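Local coordinates for Tol-Pal system protein TolA (Pseudomonas aeruginosa, PDB 1LR0) that is a Tol-Pal system component, represented here by its periplasmic C-terminal domain, and probably serves to keep the outer membrane intact and to invaginate it during cell division, at residues Q99-R102 against A103-D106. Numbering follows the deposited sequence.
Sequences QLPR and ATFD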
# COMPACT_ATOMS: atom_id res chain seq x y z
N GLN A 99 5.66 -10.06 -8.05
CA GLN A 99 4.80 -10.28 -9.20
C GLN A 99 4.74 -9.11 -10.15
O GLN A 99 4.24 -9.22 -11.27
CB GLN A 99 3.41 -10.50 -8.69
CG GLN A 99 3.38 -11.78 -7.79
CD GLN A 99 1.98 -12.10 -7.18
OE1 GLN A 99 1.80 -13.14 -6.50
NE2 GLN A 99 1.01 -11.19 -7.42
N LEU A 100 5.27 -7.98 -9.71
CA LEU A 100 5.30 -6.81 -10.53
C LEU A 100 6.55 -6.82 -11.44
O LEU A 100 7.62 -7.16 -11.00
CB LEU A 100 5.42 -5.59 -9.66
CG LEU A 100 4.24 -5.34 -8.72
CD1 LEU A 100 4.55 -4.18 -7.91
CD2 LEU A 100 3.02 -5.06 -9.56
N PRO A 101 6.41 -6.33 -12.66
CA PRO A 101 7.57 -5.98 -13.48
C PRO A 101 8.29 -4.95 -12.72
O PRO A 101 7.69 -4.13 -12.04
CB PRO A 101 6.95 -5.29 -14.70
CG PRO A 101 5.62 -5.78 -14.79
CD PRO A 101 5.14 -6.04 -13.35
N ARG A 102 9.58 -4.94 -12.89
CA ARG A 102 10.41 -4.11 -12.14
C ARG A 102 10.14 -2.66 -12.32
O ARG A 102 10.30 -1.89 -11.35
CB ARG A 102 11.86 -4.42 -12.44
CG ARG A 102 12.78 -3.55 -11.60
CD ARG A 102 12.69 -3.98 -10.11
NE ARG A 102 14.03 -4.20 -9.61
CZ ARG A 102 14.59 -5.39 -9.41
NH1 ARG A 102 13.92 -6.52 -9.62
NH2 ARG A 102 15.82 -5.41 -9.00
N ALA A 103 9.73 -2.22 -13.52
CA ALA A 103 9.56 -0.79 -13.66
C ALA A 103 8.32 -0.38 -12.89
O ALA A 103 8.23 0.73 -12.45
CB ALA A 103 9.38 -0.40 -15.10
N THR A 104 7.35 -1.24 -12.84
CA THR A 104 6.14 -0.92 -12.09
C THR A 104 6.47 -0.86 -10.60
O THR A 104 6.10 0.09 -9.91
CB THR A 104 5.07 -1.95 -12.37
OG1 THR A 104 4.82 -2.01 -13.78
CG2 THR A 104 3.72 -1.49 -11.78
N PHE A 105 7.18 -1.86 -10.10
CA PHE A 105 7.69 -1.77 -8.73
C PHE A 105 8.35 -0.48 -8.39
O PHE A 105 7.97 0.25 -7.43
CB PHE A 105 8.69 -2.85 -8.38
CG PHE A 105 9.13 -2.78 -6.92
CD1 PHE A 105 8.28 -3.21 -5.92
CD2 PHE A 105 10.33 -2.18 -6.57
CE1 PHE A 105 8.64 -3.10 -4.58
CE2 PHE A 105 10.74 -2.08 -5.24
CZ PHE A 105 9.89 -2.52 -4.23
N ASP A 106 9.34 -0.14 -9.19
CA ASP A 106 10.12 1.03 -8.93
C ASP A 106 9.26 2.29 -8.95
O ASP A 106 9.54 3.26 -8.23
CB ASP A 106 11.22 1.19 -9.99
CG ASP A 106 12.46 0.28 -9.75
OD1 ASP A 106 12.73 -0.22 -8.62
OD2 ASP A 106 13.27 0.06 -10.70
O HOH W 1 15.25 -1.39 -10.08
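Leu100 and Phe105 form the tightly packed part of this helix start: Leu100 CD1 lies 4.0 Å from Phe105 CA and 4.3 Å from Phe105 CD1, near the plane of the ring and at its edge. With chi1 at -176°, CG of Phe105 points opposite the backbone N, carrying the ring past the leucine. Pro101 takes the N-cap position, and its carbonyl O accepts from Phe105 N at 3.0 Å in a nearly straight bond (N-H...O 171°). Asp106 N bonds to Arg102 O at 2.9 Å, and these two successive i to i+4 bonds mark the first helical turn. Thr104 lies alongside the proline ring, its OG1 4.0 Å from Pro101 CG.

The solvent side is looser. Arg102 NE and Asp106 OD1 stay 4.3 Å apart, too far for a salt bridge, the guanidinium and carboxylate planes 86° apart. A water joins them, accepting from Arg102 NE at 3.1 Å; its short 2.5 Å leg to Asp106 OD2 is of doubtful geometry, while OD1 forms a salt bridge with Arg110. Leu100, just ahead of helix 102-108, packs on Val26 and Leu30 of helix 4-41, while Phe105 and Arg102 touch Pro62 in the loop between strands 54-60 and 66-73.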